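Local coordinates for protein BIFUNCTIONAL PROTEIN Proline utilization A (PutA) (Corynebacterium freiburgense, PDB 5UX5) that probably catalyses the two-step oxidation of proline to glutamate, using an FAD-dependent proline dehydrogenase and an NAD-dependent aldehyde dehydrogenase in one chain, at residues M377-A382 and V396-P401; E500-T505 and M647-A652; V588-P593 and A615-A620. All coordinates share one frame; numbering follows the deposited sequence.

Interaction 1 lies in the proline dehydrogenase part of the chain, where it borders the dimethyl edge of the FAD flavin. Interactions 2 and 3 lie in the aldehyde dehydrogenase part and both touch the adenosine half of NAD. Interaction 1 is remote: its centre is about 74 Å from that of interaction 2 and about 63 Å from that of interaction 3. The latter two have centres about 12 Å apart and touch, with interaction 3 nested in the loop closed by interaction 2. Met647 N is 2.9 Å from Leu617 O, a probable hydrogen bond. In the sheet, strand 614-618 lies between strands 580-591 and 644-646. On the ribose, Glu651 takes O2B; Lys618 and Ser592 take O3B.

Interaction 1: M377-A382 and V396-P401; sequences MLQGMA and VILYTP. With FAD (flavin-adenine dinucleotide), chain E.
Met377 and Leu378 pair in parallel with Leu398 and Tyr399, so strands 373-378 and 396-403 are neighbours. The backbone bonds come first. Met377 N donates to Ile397 O at 3.0 Å, and Tyr399 N donates to Met377 O at 2.7 Å. The latter is nearly straight, with 175° at the hydrogen. A further bond from Gln379 N to Tyr399 O is less certain.

Apolar contacts line both faces of the pair. On one, Leu378 and Tyr399 lie side by side, and Leu378 CD2 comes obliquely to the ring, 3.6 Å from Tyr399 CD2. Tyr399 CG is anti to the backbone N (chi1 176°), which carries the ring toward strand 151-157, where its OH hydrogen-bonds with Asn155 OD1. On the other face Leu398 CD2 meets Met377 CB at 4.0 Å, and Met377 also touches Ala386 of helix 383-393. Beyond the paired residues, Gln379 crosses Leu398 at about a right angle, its CG 3.8 Å from Leu398 CD1.

FAD C8M lies 3.7 Å from Leu378 CG. FAD C7M lies 3.9 Å from Tyr399 CB and 3.4 Å from Met377 O. The dimethylbenzene end of the flavin thus meets an apolar border in this TIM-barrel-like domain, with the Met377 carbonyl, already bonded to Tyr399 N, at its edge.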
# COMPACT_ATOMS: atom_id res chain seq x y z
N MET A 377 13.27 29.97 14.65
CA MET A 377 13.41 29.09 15.81
C MET A 377 12.03 28.70 16.35
O MET A 377 10.99 29.15 15.87
CB MET A 377 14.27 29.73 16.91
CG MET A 377 15.79 29.82 16.60
SD MET A 377 16.81 30.70 17.82
CE MET A 377 17.14 29.43 19.03
N LEU A 378 12.03 27.84 17.37
CA LEU A 378 10.81 27.35 18.01
C LEU A 378 10.40 28.25 19.16
O LEU A 378 11.18 28.44 20.11
CB LEU A 378 10.96 25.93 18.51
CG LEU A 378 10.96 25.00 17.32
CD1 LEU A 378 11.23 23.61 17.82
CD2 LEU A 378 9.61 25.11 16.63
N GLN A 379 9.20 28.80 19.09
CA GLN A 379 8.76 29.76 20.08
C GLN A 379 8.71 29.12 21.45
O GLN A 379 7.99 28.15 21.66
CB GLN A 379 7.39 30.34 19.73
CG GLN A 379 7.01 31.54 20.55
CD GLN A 379 6.24 31.15 21.76
OE1 GLN A 379 5.56 30.12 21.74
NE2 GLN A 379 6.32 31.94 22.82
N GLY A 380 9.50 29.65 22.37
CA GLY A 380 9.50 29.19 23.73
C GLY A 380 10.51 28.12 24.04
O GLY A 380 10.76 27.86 25.22
N MET A 381 11.11 27.50 23.03
CA MET A 381 12.05 26.41 23.30
C MET A 381 13.28 26.89 24.08
O MET A 381 13.41 26.59 25.27
CB MET A 381 12.48 25.73 21.99
N ALA A 382 14.16 27.67 23.44
CA ALA A 382 15.44 28.07 24.02
C ALA A 382 15.55 29.58 24.11
O ALA A 382 16.31 30.20 23.35
CB ALA A 382 16.61 27.53 23.20
N VAL A 396 14.56 37.48 14.24
CA VAL A 396 14.34 36.11 14.68
C VAL A 396 12.84 35.85 14.62
O VAL A 396 12.04 36.61 15.18
CB VAL A 396 14.91 35.87 16.08
CG1 VAL A 396 14.42 34.55 16.64
CG2 VAL A 396 16.41 35.91 16.01
N ILE A 397 12.46 34.78 13.92
CA ILE A 397 11.05 34.49 13.66
C ILE A 397 10.69 33.20 14.38
O ILE A 397 11.23 32.13 14.06
CB ILE A 397 10.78 34.39 12.16
CG1 ILE A 397 11.33 35.64 11.47
CG2 ILE A 397 9.29 34.23 11.93
CD1 ILE A 397 11.56 35.46 10.00
N LEU A 398 9.79 33.31 15.34
CA LEU A 398 9.45 32.19 16.21
C LEU A 398 8.26 31.40 15.67
O LEU A 398 7.19 31.96 15.42
CB LEU A 398 9.16 32.68 17.62
CG LEU A 398 10.37 33.29 18.33
CD1 LEU A 398 10.03 33.63 19.76
CD2 LEU A 398 11.57 32.35 18.25
N TYR A 399 8.46 30.09 15.52
CA TYR A 399 7.37 29.21 15.11
C TYR A 399 6.27 29.25 16.17
O TYR A 399 6.52 28.97 17.34
CB TYR A 399 7.89 27.78 14.91
CG TYR A 399 6.81 26.78 14.60
CD1 TYR A 399 6.28 26.66 13.31
CD2 TYR A 399 6.29 25.96 15.58
CE1 TYR A 399 5.25 25.76 13.04
CE2 TYR A 399 5.27 25.06 15.31
CZ TYR A 399 4.76 24.96 14.05
OH TYR A 399 3.76 24.05 13.81
N THR A 400 5.08 29.65 15.78
CA THR A 400 3.97 29.73 16.73
C THR A 400 2.79 28.89 16.25
O THR A 400 2.08 29.30 15.31
CB THR A 400 3.55 31.19 16.93
OG1 THR A 400 4.66 31.93 17.43
CG2 THR A 400 2.40 31.31 17.92
N PRO A 401 2.54 27.73 16.87
CA PRO A 401 1.42 26.88 16.43
C PRO A 401 0.11 27.37 17.03
O PRO A 401 0.04 27.72 18.21
CB PRO A 401 1.78 25.50 16.99
CG PRO A 401 2.70 25.77 18.15
CD PRO A 401 3.12 27.24 18.12
PA FAD E . 19.95 18.85 14.77
O1A FAD E . 20.13 17.83 15.95
O2A FAD E . 21.11 19.53 14.23
O5B FAD E . 19.37 18.34 13.50
C5B FAD E . 18.47 17.25 13.52
C4B FAD E . 18.11 16.90 12.09
O4B FAD E . 19.10 16.11 11.50
C3B FAD E . 16.84 16.10 11.98
O3B FAD E . 15.67 16.83 12.04
C2B FAD E . 17.02 15.42 10.67
O2B FAD E . 16.51 16.17 9.63
C1B FAD E . 18.50 15.19 10.61
N9A FAD E . 18.88 13.84 10.97
C8A FAD E . 19.04 13.33 12.25
N7A FAD E . 19.38 12.03 12.19
C5A FAD E . 19.48 11.61 10.87
C6A FAD E . 19.81 10.39 10.24
N6A FAD E . 20.13 9.17 10.96
N1A FAD E . 19.81 10.34 8.89
C2A FAD E . 19.50 11.45 8.16
N3A FAD E . 19.17 12.65 8.74
C4A FAD E . 19.16 12.76 10.08
N1 FAD E . 10.83 20.62 9.13
C2 FAD E . 10.25 20.32 7.84
O2 FAD E . 10.46 19.07 7.31
N3 FAD E . 9.44 21.26 7.20
C4 FAD E . 9.21 22.52 7.76
O4 FAD E . 8.42 23.45 7.10
C4X FAD E . 9.94 22.91 9.01
N5 FAD E . 9.89 24.20 9.53
C5X FAD E . 10.62 24.55 10.67
C6 FAD E . 10.57 25.85 11.21
C7 FAD E . 11.31 26.15 12.35
C7M FAD E . 11.27 27.53 12.94
C8 FAD E . 12.09 25.20 12.96
C8M FAD E . 12.88 25.53 14.18
C9 FAD E . 12.14 23.91 12.44
C9A FAD E . 11.41 23.59 11.31
N10 FAD E . 11.50 22.27 10.80
C10 FAD E . 10.77 21.91 9.65
C1' FAD E . 12.30 21.26 11.51
C2' FAD E . 13.69 21.00 10.99
O2' FAD E . 13.59 20.38 9.76
C3' FAD E . 14.42 20.12 12.03
O3' FAD E . 13.76 18.92 12.11
C4' FAD E . 14.55 20.66 13.46
O4' FAD E . 14.52 22.04 13.53
C5' FAD E . 15.75 20.07 14.24
O5' FAD E . 16.99 20.06 13.56
P FAD E . 18.28 20.95 13.98
O1P FAD E . 18.99 21.79 12.86
O2P FAD E . 17.65 21.69 15.22
O3P FAD E . 19.15 20.07 15.02

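Interaction 2: E500-T505 and M647-A652. With NAD (nicotinamide-adenine-dinucleotide), chain F.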
# COMPACT_ATOMS: atom_id res chain seq x y z
N GLU A 500 -14.18 -27.91 -32.48
CA GLU A 500 -13.08 -28.65 -33.10
C GLU A 500 -11.79 -27.86 -33.08
O GLU A 500 -10.71 -28.44 -33.20
CB GLU A 500 -13.45 -29.10 -34.51
CG GLU A 500 -14.01 -30.53 -34.56
CD GLU A 500 -15.07 -30.74 -35.64
OE1 GLU A 500 -15.92 -31.65 -35.47
OE2 GLU A 500 -15.06 -30.02 -36.67
N GLU A 501 -11.87 -26.54 -32.98
CA GLU A 501 -10.65 -25.78 -32.78
C GLU A 501 -10.15 -25.90 -31.35
O GLU A 501 -8.93 -25.92 -31.11
CB GLU A 501 -10.87 -24.32 -33.15
CG GLU A 501 -9.57 -23.59 -33.36
CD GLU A 501 -9.75 -22.09 -33.42
OE1 GLU A 501 -8.89 -21.40 -32.84
OE2 GLU A 501 -10.75 -21.59 -34.01
N VAL A 502 -11.05 -25.98 -30.37
CA VAL A 502 -10.61 -26.23 -29.00
C VAL A 502 -9.92 -27.57 -28.92
O VAL A 502 -8.85 -27.72 -28.31
CB VAL A 502 -11.79 -26.14 -28.01
CG1 VAL A 502 -11.30 -26.52 -26.61
CG2 VAL A 502 -12.35 -24.76 -27.99
N ASP A 503 -10.52 -28.58 -29.55
CA ASP A 503 -9.92 -29.91 -29.55
C ASP A 503 -8.57 -29.90 -30.26
O ASP A 503 -7.60 -30.49 -29.77
CB ASP A 503 -10.89 -30.91 -30.16
CG ASP A 503 -11.99 -31.32 -29.18
OD1 ASP A 503 -11.74 -31.19 -27.96
OD2 ASP A 503 -13.09 -31.78 -29.60
N LYS A 504 -8.47 -29.23 -31.41
CA LYS A 504 -7.20 -29.22 -32.13
C LYS A 504 -6.11 -28.55 -31.29
O LYS A 504 -4.99 -29.07 -31.18
CB LYS A 504 -7.37 -28.52 -33.48
N THR A 505 -6.43 -27.41 -30.68
CA THR A 505 -5.46 -26.66 -29.90
C THR A 505 -5.04 -27.39 -28.63
O THR A 505 -3.85 -27.40 -28.29
CB THR A 505 -6.04 -25.29 -29.59
OG1 THR A 505 -6.17 -24.55 -30.81
CG2 THR A 505 -5.14 -24.54 -28.63
N MET A 647 -6.60 -18.45 -25.65
CA MET A 647 -7.80 -18.91 -26.33
C MET A 647 -8.99 -18.05 -25.92
O MET A 647 -9.54 -18.21 -24.82
CB MET A 647 -8.09 -20.39 -26.05
CG MET A 647 -7.04 -21.40 -26.51
SD MET A 647 -7.59 -23.16 -26.41
CE MET A 647 -9.00 -23.21 -27.53
N HIS A 648 -9.44 -17.17 -26.82
CA HIS A 648 -10.64 -16.37 -26.59
C HIS A 648 -11.88 -17.18 -26.97
O HIS A 648 -12.57 -16.91 -27.95
CB HIS A 648 -10.60 -15.06 -27.37
CG HIS A 648 -9.40 -14.21 -27.09
ND1 HIS A 648 -9.13 -13.68 -25.84
CD2 HIS A 648 -8.42 -13.75 -27.91
CE1 HIS A 648 -8.03 -12.95 -25.91
NE2 HIS A 648 -7.58 -12.98 -27.15
N THR A 649 -12.15 -18.21 -26.17
CA THR A 649 -13.38 -18.97 -26.38
C THR A 649 -14.57 -18.15 -25.92
O THR A 649 -14.47 -17.28 -25.04
CB THR A 649 -13.37 -20.31 -25.62
OG1 THR A 649 -13.56 -20.07 -24.21
CG2 THR A 649 -12.07 -21.07 -25.82
N ASP A 650 -15.71 -18.42 -26.54
CA ASP A 650 -16.97 -17.88 -26.06
C ASP A 650 -17.32 -18.56 -24.74
O ASP A 650 -16.55 -19.33 -24.18
CB ASP A 650 -18.08 -18.07 -27.09
CG ASP A 650 -18.26 -19.51 -27.49
OD1 ASP A 650 -17.87 -20.40 -26.70
OD2 ASP A 650 -18.82 -19.77 -28.59
N GLU A 651 -18.50 -18.24 -24.23
CA GLU A 651 -19.10 -18.89 -23.09
C GLU A 651 -20.28 -19.76 -23.52
O GLU A 651 -21.25 -19.92 -22.78
CB GLU A 651 -19.53 -17.84 -22.07
CG GLU A 651 -18.34 -17.06 -21.53
CD GLU A 651 -18.71 -16.09 -20.42
OE1 GLU A 651 -17.81 -15.37 -19.92
OE2 GLU A 651 -19.90 -16.08 -20.00
N ALA A 652 -20.22 -20.26 -24.74
CA ALA A 652 -21.18 -21.25 -25.25
C ALA A 652 -20.44 -22.56 -25.48
O ALA A 652 -19.60 -22.91 -24.63
CB ALA A 652 -21.88 -20.69 -26.47
PA NAD F . -17.26 -15.17 -14.07
O1A NAD F . -17.17 -15.93 -12.70
O2A NAD F . -18.67 -15.38 -14.70
O5B NAD F . -16.20 -15.75 -15.08
C5B NAD F . -14.81 -15.58 -14.94
C4B NAD F . -14.08 -16.29 -16.07
O4B NAD F . -14.65 -17.55 -16.43
C3B NAD F . -14.01 -15.43 -17.30
O3B NAD F . -12.86 -15.68 -18.03
C2B NAD F . -15.24 -15.92 -17.96
O2B NAD F . -15.39 -15.50 -19.27
C1B NAD F . -15.12 -17.39 -17.76
N9A NAD F . -16.39 -18.09 -17.97
C8A NAD F . -17.56 -17.93 -17.26
N7A NAD F . -18.51 -18.74 -17.77
C5A NAD F . -17.99 -19.48 -18.84
C6A NAD F . -18.48 -20.46 -19.70
N6A NAD F . -19.84 -20.93 -19.64
N1A NAD F . -17.67 -20.98 -20.64
C2A NAD F . -16.38 -20.58 -20.77
N3A NAD F . -15.86 -19.63 -19.94
C4A NAD F . -16.63 -19.07 -18.98
O3 NAD F . -16.89 -13.65 -13.75
PN NAD F . -17.51 -12.30 -14.37
O1N NAD F . -18.70 -12.50 -15.28
O2N NAD F . -16.48 -11.71 -15.28
O5D NAD F . -17.87 -11.37 -13.10
C5D NAD F . -18.80 -11.88 -12.16
C4D NAD F . -18.61 -11.47 -10.70
O4D NAD F . -17.41 -11.89 -10.09
C3D NAD F . -18.64 -10.02 -10.37
O3D NAD F . -19.85 -9.39 -10.61
C2D NAD F . -18.40 -10.14 -8.92
O2D NAD F . -19.61 -10.17 -8.25
C1D NAD F . -17.57 -11.40 -8.78
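Met647 packs against Val502 and Thr505, two residues one turn apart on helix 499-511. Its CB points toward the helix. CG is anti to the carbonyl carbon (chi1 -63°), and the chain runs on extended to the sulfur. The side chain also touches Ile616 of strand 614-618 and Ile496. Met647 SD meets Thr505 end on, 3.6 Å from Thr505 CG2. The chain then bends (chi3 62°), which swings CE toward Val502. There Met647 CE lies 3.7 Å from Val502 CG2 and equally close to Val502 CA, so the methyl sits against the helix backbone as well as the side chain. Thr505 OG1 bonds back to Glu501 O at 3.1 Å, and with that rotation CG2 faces the sulfur. The Glu501 carbonyl also takes Thr505 N, from the opposite face of its plane. Val502 CG2 makes a looser contact with Thr649 CG2, at 4.3 Å.

Farther along the loop the chain reaches NAD. Glu651 lays its CB and CG over one face of the adenine, with Glu651 CG 3.6 Å from NAD C5A. The loop follows strand 644-646 and leads into helix 653-659. It lies at the adenosine end of the NAD site of a Rossmann-like domain, where Glu651 OE1 accepts a hydrogen bond from ribose O2B.

Interaction 3: V588-P593 and A615-A620; sequences VVVASP and AILKPA. With NAD (nicotinamide-adenine-dinucleotide), chain F.
The flat peptide groups of Val588-Ala591 and Ala615-Lys618 join in a parallel, slightly twisted pair of strands. One face carries Val589, Ala591, Ile616 and Lys618, and helix 653-659 packs there on Val589, Ala591 and Ile616. The other carries Val588, Val590, Ala615 and Leu617, with helix 599-611 touching Val588 and Leu617. Strand 580-591 is hydrogen-bonded on its other side to strand 666-670, and strand 614-618 to strand 644-646.

Between the strands, Ile616 N bonds Val588 O at 2.9 Å. Val590 N bonds Ile616 O at 2.7 Å, and Lys618 N bonds Val590 O at 2.8 Å. A weak fourth bond joins Ser592 N to Lys618 O. Val589 and Ile616 lie side by side, with Val589 CG2 4.1 Å from Ile616 CB.

The pair ends at NAD. Lys618 CG is anti to the backbone N (chi1 -169°), but the chain bends at chi2 and chi3 and brings NZ to the ribose. Lys618 NZ donates to NAD O3B at 2.8 Å and, from above the carbonyl plane, to Pro619 O at 3.1 Å. NAD O3B in turn donates to Ser592 O at 2.9 Å, so one hydroxyl bridges both segments. Strand 580-591, helix 599-611 and strand 614-618 form a beta-alpha-beta unit of the Rossmann-like NAD domain.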
# COMPACT_ATOMS: atom_id res chain seq x y z
N VAL A 588 -2.94 -27.09 -17.73
CA VAL A 588 -3.81 -26.31 -16.85
C VAL A 588 -4.51 -25.24 -17.67
O VAL A 588 -3.88 -24.60 -18.52
CB VAL A 588 -3.02 -25.68 -15.70
CG1 VAL A 588 -3.93 -24.74 -14.92
CG2 VAL A 588 -2.42 -26.77 -14.81
N VAL A 589 -5.79 -25.01 -17.39
CA VAL A 589 -6.55 -23.91 -17.99
C VAL A 589 -6.70 -22.80 -16.96
O VAL A 589 -7.07 -23.06 -15.80
CB VAL A 589 -7.91 -24.39 -18.50
CG1 VAL A 589 -8.81 -23.18 -18.88
CG2 VAL A 589 -7.72 -25.32 -19.67
N VAL A 590 -6.41 -21.56 -17.36
CA VAL A 590 -6.52 -20.39 -16.49
C VAL A 590 -7.64 -19.50 -17.02
O VAL A 590 -7.50 -18.85 -18.07
CB VAL A 590 -5.21 -19.59 -16.40
CG1 VAL A 590 -5.42 -18.38 -15.52
CG2 VAL A 590 -4.11 -20.43 -15.84
N ALA A 591 -8.75 -19.47 -16.29
CA ALA A 591 -9.90 -18.63 -16.60
C ALA A 591 -9.86 -17.44 -15.65
O ALA A 591 -10.06 -17.59 -14.44
CB ALA A 591 -11.19 -19.43 -16.49
N SER A 592 -9.58 -16.27 -16.18
CA SER A 592 -9.23 -15.08 -15.41
C SER A 592 -10.34 -14.04 -15.45
O SER A 592 -11.22 -14.08 -16.32
CB SER A 592 -7.92 -14.49 -15.96
OG SER A 592 -8.08 -14.11 -17.31
N PRO A 593 -10.37 -13.11 -14.48
CA PRO A 593 -11.44 -12.10 -14.45
C PRO A 593 -11.00 -10.81 -15.12
O PRO A 593 -9.93 -10.78 -15.75
CB PRO A 593 -11.68 -11.90 -12.96
CG PRO A 593 -10.28 -12.09 -12.37
CD PRO A 593 -9.54 -13.06 -13.27
N ALA A 615 -0.03 -24.34 -20.35
CA ALA A 615 -1.15 -23.53 -19.87
C ALA A 615 -1.96 -22.96 -21.03
O ALA A 615 -1.40 -22.45 -22.01
CB ALA A 615 -0.69 -22.40 -18.98
N ILE A 616 -3.28 -23.01 -20.87
CA ILE A 616 -4.21 -22.26 -21.71
C ILE A 616 -4.75 -21.10 -20.90
O ILE A 616 -5.30 -21.29 -19.80
CB ILE A 616 -5.35 -23.14 -22.24
CG1 ILE A 616 -4.85 -24.02 -23.38
CG2 ILE A 616 -6.46 -22.28 -22.73
CD1 ILE A 616 -5.84 -25.06 -23.83
N LEU A 617 -4.55 -19.89 -21.41
CA LEU A 617 -5.12 -18.68 -20.83
C LEU A 617 -6.41 -18.36 -21.57
O LEU A 617 -6.39 -18.10 -22.78
CB LEU A 617 -4.13 -17.52 -20.93
CG LEU A 617 -4.66 -16.10 -20.61
CD1 LEU A 617 -5.35 -16.05 -19.26
CD2 LEU A 617 -3.52 -15.08 -20.64
N LYS A 618 -7.51 -18.35 -20.83
CA LYS A 618 -8.80 -17.91 -21.36
C LYS A 618 -9.23 -16.66 -20.58
O LYS A 618 -9.81 -16.77 -19.49
CB LYS A 618 -9.83 -19.04 -21.27
CG LYS A 618 -11.12 -18.80 -22.03
CD LYS A 618 -12.12 -18.20 -21.11
CE LYS A 618 -13.01 -17.25 -21.78
NZ LYS A 618 -13.50 -16.39 -20.69
N PRO A 619 -9.00 -15.47 -21.10
CA PRO A 619 -9.25 -14.26 -20.30
C PRO A 619 -10.71 -13.80 -20.33
O PRO A 619 -11.49 -14.09 -21.25
CB PRO A 619 -8.36 -13.22 -20.97
CG PRO A 619 -8.12 -13.72 -22.36
CD PRO A 619 -8.57 -15.14 -22.46
N ALA A 620 -11.06 -13.04 -19.30
CA ALA A 620 -12.43 -12.53 -19.22
C ALA A 620 -12.74 -11.66 -20.43
O ALA A 620 -11.90 -10.86 -20.85
CB ALA A 620 -12.64 -11.75 -17.92
PA NAD F . -17.26 -15.17 -14.07
O1A NAD F . -17.17 -15.93 -12.70
O2A NAD F . -18.67 -15.38 -14.70
O5B NAD F . -16.20 -15.75 -15.08
C5B NAD F . -14.81 -15.58 -14.94
C4B NAD F . -14.08 -16.29 -16.07
O4B NAD F . -14.65 -17.55 -16.43
C3B NAD F . -14.01 -15.43 -17.30
O3B NAD F . -12.86 -15.68 -18.03
C2B NAD F . -15.24 -15.92 -17.96
O2B NAD F . -15.39 -15.50 -19.27
C1B NAD F . -15.12 -17.39 -17.76
N9A NAD F . -16.39 -18.09 -17.97
C8A NAD F . -17.56 -17.93 -17.26
N7A NAD F . -18.51 -18.74 -17.77
C5A NAD F . -17.99 -19.48 -18.84
C6A NAD F . -18.48 -20.46 -19.70
N6A NAD F . -19.84 -20.93 -19.64
N1A NAD F . -17.67 -20.98 -20.64
C2A NAD F . -16.38 -20.58 -20.77
N3A NAD F . -15.86 -19.63 -19.94
C4A NAD F . -16.63 -19.07 -18.98
O3 NAD F . -16.89 -13.65 -13.75
PN NAD F . -17.51 -12.30 -14.37
O1N NAD F . -18.70 -12.50 -15.28
O2N NAD F . -16.48 -11.71 -15.28
O5D NAD F . -17.87 -11.37 -13.10
C5D NAD F . -18.80 -11.88 -12.16
C4D NAD F . -18.61 -11.47 -10.70
O4D NAD F . -17.41 -11.89 -10.09
C3D NAD F . -18.64 -10.02 -10.37
O3D NAD F . -19.85 -9.39 -10.61
C2D NAD F . -18.40 -10.14 -8.92
O2D NAD F . -19.61 -10.17 -8.25
C1D NAD F . -17.57 -11.40 -8.78